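Local coordinates for protein KLLA0E08119p (Kluyveromyces lactis, PDB 3VA7) that probably carboxylates urea with hydrogencarbonate and ATP by way of a covalently carried biotin, as the urea carboxylase part of a longer urea-degrading enzyme, at residues 34-39 with 106-111; 58-63 with 87-92; 780-785 with 814-819. One frame throughout, in Å; residues are numbered along the deposited sequence.

Interaction 1: 34-39 with 106-111; sequences VLIANR and AIIPGY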
# COMPACT_ATOMS: atom_id res chain seq x y z
N VAL A 34 -15.19 -9.72 -34.40
CA VAL A 34 -15.86 -8.43 -34.18
C VAL A 34 -14.93 -7.52 -33.35
O VAL A 34 -14.43 -7.95 -32.34
CB VAL A 34 -17.23 -8.61 -33.39
CG1 VAL A 34 -17.73 -7.28 -32.86
CG2 VAL A 34 -18.31 -9.23 -34.23
N LEU A 35 -14.70 -6.27 -33.75
CA LEU A 35 -13.88 -5.33 -32.94
C LEU A 35 -14.75 -4.43 -32.04
O LEU A 35 -15.83 -4.02 -32.48
CB LEU A 35 -13.05 -4.45 -33.84
CG LEU A 35 -12.16 -3.36 -33.24
CD1 LEU A 35 -10.87 -3.37 -34.07
CD2 LEU A 35 -12.84 -1.92 -33.14
N ILE A 36 -14.29 -4.13 -30.82
CA ILE A 36 -15.05 -3.26 -29.93
C ILE A 36 -14.39 -1.92 -29.89
O ILE A 36 -13.29 -1.77 -29.34
CB ILE A 36 -15.01 -3.66 -28.43
CG1 ILE A 36 -15.02 -5.19 -28.18
CG2 ILE A 36 -16.01 -2.86 -27.60
CD1 ILE A 36 -15.94 -5.94 -28.90
N ALA A 37 -15.08 -0.92 -30.45
CA ALA A 37 -14.58 0.46 -30.44
C ALA A 37 -14.84 1.11 -29.08
O ALA A 37 -15.45 2.19 -28.97
CB ALA A 37 -15.17 1.27 -31.57
N ASN A 38 -14.37 0.44 -28.04
CA ASN A 38 -14.61 0.94 -26.69
C ASN A 38 -13.68 0.33 -25.67
O ASN A 38 -12.83 -0.54 -26.03
CB ASN A 38 -16.07 0.72 -26.28
CG ASN A 38 -16.64 1.89 -25.55
OD1 ASN A 38 -16.14 2.25 -24.47
ND2 ASN A 38 -17.70 2.49 -26.09
N ARG A 39 -13.85 0.80 -24.42
CA ARG A 39 -13.01 0.47 -23.27
C ARG A 39 -13.88 0.10 -22.07
O ARG A 39 -15.08 -0.06 -22.19
CB ARG A 39 -12.08 1.68 -22.93
CG ARG A 39 -12.79 2.90 -22.33
CD ARG A 39 -11.86 3.95 -21.68
NE ARG A 39 -11.19 3.47 -20.46
CZ ARG A 39 -11.75 3.33 -19.24
NH1 ARG A 39 -11.00 2.87 -18.22
NH2 ARG A 39 -13.05 3.62 -19.01
N ALA A 106 -16.89 -6.65 -38.43
CA ALA A 106 -17.83 -5.68 -37.81
C ALA A 106 -17.19 -4.93 -36.66
O ALA A 106 -16.23 -5.41 -36.03
CB ALA A 106 -19.07 -6.38 -37.33
N ILE A 107 -17.70 -3.73 -36.42
CA ILE A 107 -17.32 -2.94 -35.26
C ILE A 107 -18.55 -2.62 -34.42
O ILE A 107 -19.59 -2.19 -34.95
CB ILE A 107 -16.65 -1.62 -35.65
CG1 ILE A 107 -15.41 -1.90 -36.51
CG2 ILE A 107 -16.31 -0.80 -34.41
CD1 ILE A 107 -14.96 -0.68 -37.31
N ILE A 108 -18.46 -2.91 -33.13
CA ILE A 108 -19.54 -2.59 -32.25
C ILE A 108 -18.96 -1.54 -31.33
O ILE A 108 -17.87 -1.73 -30.77
CB ILE A 108 -20.13 -3.83 -31.54
CG1 ILE A 108 -21.25 -3.43 -30.58
CG2 ILE A 108 -19.05 -4.58 -30.82
CD1 ILE A 108 -22.07 -4.59 -30.06
N PRO A 109 -19.67 -0.40 -31.22
CA PRO A 109 -19.13 0.83 -30.63
C PRO A 109 -19.37 1.04 -29.15
O PRO A 109 -18.67 1.87 -28.54
CB PRO A 109 -19.84 1.91 -31.42
CG PRO A 109 -21.16 1.31 -31.75
CD PRO A 109 -21.01 -0.18 -31.81
N GLY A 110 -20.34 0.34 -28.56
CA GLY A 110 -20.75 0.66 -27.19
C GLY A 110 -21.62 1.91 -27.16
O GLY A 110 -22.53 2.07 -28.00
N TYR A 111 -21.35 2.72 -26.14
CA TYR A 111 -21.87 4.08 -25.92
C TYR A 111 -20.74 5.01 -25.48
O TYR A 111 -19.76 4.55 -24.89
CB TYR A 111 -22.94 4.10 -24.84
CG TYR A 111 -22.76 3.10 -23.73
CD1 TYR A 111 -21.76 3.25 -22.75
CD2 TYR A 111 -23.58 1.99 -23.66
CE1 TYR A 111 -21.60 2.29 -21.74
CE2 TYR A 111 -23.44 1.05 -22.65
CZ TYR A 111 -22.47 1.21 -21.69
OH TYR A 111 -22.39 0.26 -20.69
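Val34, Leu35 and Ile36 run parallel to Ala106, Ile107 and Ile108 as neighbouring strands, their axes 4.7 Å apart at closest approach and inclined by 31°, with Leu35 opposite Ile107 and Ile36 opposite Ile108. Three backbone bonds join them: Leu35 N to Ala106 O, Ile108 N to Leu35 O and Ala37 N to Ile108 O, the last more bent than the other two.

Side chains alternate between the two faces of the sheet. On one face Ile107 offers its CG2 branch, which meets Leu35 CD2 at 3.9 Å and Ala37 CB at 3.7 Å; helix 92-101 packs over Leu35 and Ile107. On the other, Ile108 turns CG1 away from the neighbouring strand (chi1 178°, CG1 trans to N) and presents CG2, 3.6 Å from Val34 CG1 and also against Ile36 CD1. Helix 40-53 backs Ile36 here.

Past the strand ends the contact becomes polar. Asn38 ND2 donates to Pro109 O at 2.7 Å and to Tyr111 O at 3.2 Å, both acceptors lying close to the plane of the amide, although ND2 stands above the carbonyl plane of Tyr111. OD1 of the same amide accepts Arg39 N at 2.7 Å.

The strands are first and fourth in a 3-2-1-4-5 parallel sheet of Rossmann type, so their carboxyl ends form its topological switch point, where such folds commonly have a crevice; a glycerol lies beside Pro109. With three bonds fixing its rotation, the buried amide of Asn38 ties together two loops that the backbone ladder no longer joins.

Interaction 2: 58-63 with 87-92; sequences VAVYSD and ETYLDI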
# COMPACT_ATOMS: atom_id res chain seq x y z
N VAL A 58 -11.98 -8.47 -30.67
CA VAL A 58 -10.83 -7.62 -30.77
C VAL A 58 -10.96 -6.39 -29.87
O VAL A 58 -11.91 -5.60 -30.02
CB VAL A 58 -10.65 -7.17 -32.21
CG1 VAL A 58 -9.39 -6.37 -32.31
CG2 VAL A 58 -10.59 -8.40 -33.13
N ALA A 59 -10.00 -6.25 -28.96
CA ALA A 59 -9.84 -5.07 -28.13
C ALA A 59 -9.10 -3.96 -28.87
O ALA A 59 -8.34 -4.24 -29.78
CB ALA A 59 -9.07 -5.41 -26.85
N VAL A 60 -9.32 -2.71 -28.43
CA VAL A 60 -8.45 -1.59 -28.72
C VAL A 60 -8.18 -0.81 -27.43
O VAL A 60 -9.06 -0.64 -26.62
CB VAL A 60 -9.04 -0.66 -29.80
CG1 VAL A 60 -9.01 -1.36 -31.20
CG2 VAL A 60 -10.47 -0.17 -29.41
N TYR A 61 -6.97 -0.31 -27.23
CA TYR A 61 -6.68 0.40 -26.01
C TYR A 61 -5.75 1.57 -26.18
O TYR A 61 -4.84 1.55 -27.01
CB TYR A 61 -6.09 -0.55 -24.99
CG TYR A 61 -4.90 -1.32 -25.50
CD1 TYR A 61 -3.59 -0.95 -25.12
CD2 TYR A 61 -5.05 -2.44 -26.33
CE1 TYR A 61 -2.51 -1.65 -25.56
CE2 TYR A 61 -3.95 -3.14 -26.79
CZ TYR A 61 -2.68 -2.72 -26.40
OH TYR A 61 -1.57 -3.39 -26.83
N SER A 62 -5.99 2.61 -25.38
CA SER A 62 -5.03 3.68 -25.18
C SER A 62 -3.86 3.18 -24.37
O SER A 62 -3.81 2.00 -23.98
CB SER A 62 -5.71 4.75 -24.37
OG SER A 62 -6.05 4.22 -23.12
N ASP A 63 -2.94 4.08 -24.02
CA ASP A 63 -1.82 3.66 -23.20
C ASP A 63 -2.13 3.44 -21.72
O ASP A 63 -1.70 2.43 -21.16
CB ASP A 63 -0.56 4.50 -23.46
CG ASP A 63 0.05 4.21 -24.85
OD1 ASP A 63 -0.46 3.33 -25.61
OD2 ASP A 63 1.03 4.90 -25.22
N GLU A 87 -6.78 11.29 -28.83
CA GLU A 87 -5.57 10.64 -29.37
C GLU A 87 -5.80 9.18 -29.79
O GLU A 87 -5.05 8.64 -30.61
CB GLU A 87 -4.51 10.65 -28.28
CG GLU A 87 -3.17 11.22 -28.67
CD GLU A 87 -2.66 12.22 -27.63
OE1 GLU A 87 -2.75 11.93 -26.40
OE2 GLU A 87 -2.19 13.30 -28.07
N THR A 88 -6.82 8.56 -29.20
CA THR A 88 -7.04 7.10 -29.29
C THR A 88 -8.48 6.64 -29.63
O THR A 88 -8.82 6.45 -30.81
CB THR A 88 -6.55 6.40 -27.99
OG1 THR A 88 -7.07 7.09 -26.85
CG2 THR A 88 -4.99 6.35 -27.91
N TYR A 89 -9.34 6.47 -28.63
CA TYR A 89 -10.69 5.93 -28.89
C TYR A 89 -11.50 6.69 -29.96
O TYR A 89 -12.29 6.07 -30.69
CB TYR A 89 -11.45 5.75 -27.57
CG TYR A 89 -10.74 4.76 -26.66
CD1 TYR A 89 -10.02 5.19 -25.54
CD2 TYR A 89 -10.72 3.39 -26.96
CE1 TYR A 89 -9.34 4.29 -24.73
CE2 TYR A 89 -10.05 2.48 -26.15
CZ TYR A 89 -9.37 2.94 -25.04
OH TYR A 89 -8.72 2.02 -24.26
N LEU A 90 -11.26 8.01 -30.07
CA LEU A 90 -12.00 8.91 -30.97
C LEU A 90 -11.43 9.04 -32.38
O LEU A 90 -12.05 9.65 -33.25
CB LEU A 90 -12.08 10.31 -30.36
CG LEU A 90 -12.95 10.44 -29.13
CD1 LEU A 90 -12.62 11.70 -28.36
CD2 LEU A 90 -14.44 10.35 -29.53
N ASP A 91 -10.25 8.48 -32.60
CA ASP A 91 -9.51 8.65 -33.85
C ASP A 91 -9.98 7.58 -34.78
O ASP A 91 -9.53 6.44 -34.71
CB ASP A 91 -7.98 8.57 -33.62
CG ASP A 91 -7.14 8.96 -34.88
OD1 ASP A 91 -6.54 10.05 -34.87
OD2 ASP A 91 -7.07 8.18 -35.85
N ILE A 92 -10.91 7.96 -35.65
CA ILE A 92 -11.53 7.03 -36.59
C ILE A 92 -10.47 6.28 -37.39
O ILE A 92 -10.64 5.09 -37.72
CB ILE A 92 -12.49 7.77 -37.54
CG1 ILE A 92 -13.62 8.43 -36.74
CG2 ILE A 92 -12.98 6.84 -38.66
CD1 ILE A 92 -14.64 9.25 -37.56
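The ring of Tyr89 projects at the carboxyl end of strand 56-61 with its hydroxyl leading, and Val60, Tyr61 and Ser62 close round that end. Its CG lies anti to the carbonyl carbon (chi1 -61°), which directs the ring toward this strand end. Ser62 N donates to Tyr89 OH at 3.0 Å with an N-H...O angle of 158°, and approaches the ring obliquely. Val60 O instead lies at the ring edge, near its plane, 3.3 Å from Tyr89 CE2; the same carbonyl accepts His70 NE2. Val60 CG2 adds a looser apolar touch to CE2 at 4.2 Å. Near CE1, on the other flank of the phenol, sits the Ser62 side chain, with CB and OG each 3.7 Å from CE1 and CB well out of the ring plane.

Ser62 is also met by Thr88. Thr88 CG2 lies alongside Ser62 CA at 3.8 Å, while OG1 is 3.7 Å from Ser62 CB and is hydrogen-bonded to Thr84 O. Both hydroxyls at the ring have partners beyond the segments: Tyr89 OH bonds to Asp65 OD2 as well as to Ser62 N, and Ser62 OG bonds to Tyr409 OH. Two hydrogen bonds therefore hold the phenol oxygen in place.

Tyr89 stands in a type I turn from Thr88 to Asp91, and Asp91 then N-caps helix 92-101. The contact thus joins the carboxyl end of strand 56-61, flanked in the sheet by strands 33-36 and 76-79, to the loop entering helix 92-101, with Phe113 meeting the Tyr89 ring at about 40° between planes and His70 of helix 69-73 touching it.

Interaction 3: 780-785 with 814-819; sequences QFVPLS and DKILPK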
# COMPACT_ATOMS: atom_id res chain seq x y z
N GLN A 780 19.51 8.05 28.64
CA GLN A 780 20.47 7.13 29.27
C GLN A 780 19.76 5.82 29.42
O GLN A 780 18.60 5.75 29.89
CB GLN A 780 20.89 7.62 30.65
CG GLN A 780 22.02 6.81 31.25
CD GLN A 780 22.42 7.28 32.65
OE1 GLN A 780 21.63 7.91 33.38
NE2 GLN A 780 23.66 6.97 33.04
N PHE A 781 20.46 4.77 29.01
CA PHE A 781 19.92 3.42 29.08
C PHE A 781 20.22 2.80 30.42
O PHE A 781 21.34 2.77 30.91
CB PHE A 781 20.49 2.56 27.95
CG PHE A 781 20.06 3.02 26.59
CD1 PHE A 781 18.70 3.03 26.24
CD2 PHE A 781 21.02 3.42 25.64
CE1 PHE A 781 18.29 3.45 25.00
CE2 PHE A 781 20.61 3.85 24.36
CZ PHE A 781 19.26 3.88 24.03
N VAL A 782 19.19 2.27 31.01
CA VAL A 782 19.27 1.87 32.39
C VAL A 782 19.01 0.34 32.39
O VAL A 782 18.00 -0.14 31.84
CB VAL A 782 18.21 2.75 33.10
CG1 VAL A 782 17.02 2.00 33.46
CG2 VAL A 782 18.82 3.52 34.24
N PRO A 783 19.96 -0.46 32.91
CA PRO A 783 19.79 -1.93 32.88
C PRO A 783 18.68 -2.42 33.79
O PRO A 783 18.42 -1.89 34.89
CB PRO A 783 21.14 -2.46 33.36
CG PRO A 783 21.70 -1.36 34.15
CD PRO A 783 21.16 -0.05 33.67
N LEU A 784 18.00 -3.44 33.31
CA LEU A 784 16.78 -3.90 33.89
C LEU A 784 16.82 -5.43 33.69
O LEU A 784 17.29 -5.93 32.60
CB LEU A 784 15.62 -3.27 33.15
CG LEU A 784 14.68 -2.24 33.74
CD1 LEU A 784 15.39 -1.07 34.36
CD2 LEU A 784 13.61 -1.81 32.71
N SER A 785 16.41 -6.15 34.75
CA SER A 785 16.29 -7.60 34.76
C SER A 785 15.05 -8.01 33.98
O SER A 785 14.06 -7.25 33.87
CB SER A 785 16.11 -8.10 36.20
OG SER A 785 14.80 -7.78 36.70
N ASP A 814 15.03 1.57 42.72
CA ASP A 814 15.02 0.20 43.26
C ASP A 814 14.58 -0.85 42.23
O ASP A 814 14.61 -2.06 42.49
CB ASP A 814 14.17 0.11 44.54
CG ASP A 814 12.78 0.73 44.38
OD1 ASP A 814 12.69 1.99 44.49
OD2 ASP A 814 11.80 -0.05 44.17
N LYS A 815 14.17 -0.39 41.05
CA LYS A 815 13.87 -1.29 39.93
C LYS A 815 15.12 -1.57 39.04
O LYS A 815 15.13 -2.49 38.22
CB LYS A 815 12.66 -0.76 39.10
CG LYS A 815 11.32 -0.62 39.86
CD LYS A 815 10.50 -1.93 39.93
CE LYS A 815 10.82 -2.87 41.15
NZ LYS A 815 9.74 -2.99 42.21
N ILE A 816 16.18 -0.79 39.21
CA ILE A 816 17.30 -0.84 38.29
C ILE A 816 18.47 -1.67 38.77
O ILE A 816 19.01 -1.38 39.83
CB ILE A 816 17.85 0.57 38.02
CG1 ILE A 816 16.78 1.43 37.37
CG2 ILE A 816 19.13 0.51 37.19
CD1 ILE A 816 17.16 2.89 37.18
N LEU A 817 18.88 -2.67 37.97
CA LEU A 817 20.15 -3.38 38.15
C LEU A 817 21.37 -2.46 38.45
O LEU A 817 21.52 -1.40 37.83
CB LEU A 817 20.46 -4.29 36.96
CG LEU A 817 19.69 -5.60 36.63
CD1 LEU A 817 20.40 -6.32 35.48
CD2 LEU A 817 19.46 -6.59 37.85
N PRO A 818 22.22 -2.85 39.42
CA PRO A 818 23.42 -2.07 39.82
C PRO A 818 24.42 -1.88 38.69
O PRO A 818 25.09 -0.85 38.61
CB PRO A 818 24.06 -2.92 40.94
CG PRO A 818 23.27 -4.23 40.99
CD PRO A 818 21.93 -3.91 40.40
N LYS A 819 24.53 -2.90 37.83
CA LYS A 819 25.48 -2.92 36.72
C LYS A 819 24.90 -3.78 35.56
O LYS A 819 24.14 -4.71 35.77
CB LYS A 819 26.79 -3.52 37.22
CG LYS A 819 27.86 -3.74 36.17
CD LYS A 819 29.19 -4.12 36.81
CE LYS A 819 30.39 -3.60 35.98
NZ LYS A 819 30.86 -4.56 34.94
O HOH W 1 15.98 -4.97 37.29
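Ile816 lies across Val782, Pro783 and Leu784, and its side chain can be followed outward. CB is 4.0 Å from Pro783 O. The CG2 branch, trans to the backbone N, remains beside that carbonyl and reaches Pro783 CD at 4.1 Å. CG1 (chi1 -62°, beside the backbone N) faces both Val782 CG1 at 4.0 Å and Leu784 CD1 at 4.2 Å. At the tip, CD1 packs against both methyl groups of Val782, the two side chains crossing at about a right angle.

Leu817 continues the packing: its CB meets Pro783 CB at 4.1 Å, and CD2 meets Ser785 CB. Its backbone N makes a weak hydrogen bond to Pro783 O at 3.2 Å, bent to 124°. A water spans the segments, accepting from Ser785 N and donating to Lys815 O, each at 2.8 Å. Ser785 OG caps helix 786-802 through Val788 N.

The end of strand 778-783 and the residues leading into helix 786-802 thus pack against the connection that follows that helix. With one weak direct bond and one water bridge, cohesion probably rests chiefly on aliphatic packing, and the water satisfies Ser785 N and Lys815 O where the two backbones do not meet directly.

In the fold
Interactions 1 and 2 belong to one structural unit, the N-terminal part of the biotin carboxylase region: their centres are about 10 Å apart, strands 33-36 and 56-61 are neighbours in the same sheet, and Ile36 N to Val58 O (2.9 Å) is a probable hydrogen bond. Asp65 links them, pairing with Arg39 in a salt bridge and with the Tyr89 hydroxyl. Interaction 3 lies across the chain, its centre about 75 Å from that of interaction 1 and 71 Å from interaction 2's. It sits in the carboxyltransferase region, whose pockets hold the bound urea and the biotin carried by Lys1202 of the biotin-carrier domain; the Leu784 side chain is about 11 Å from the sodium ion.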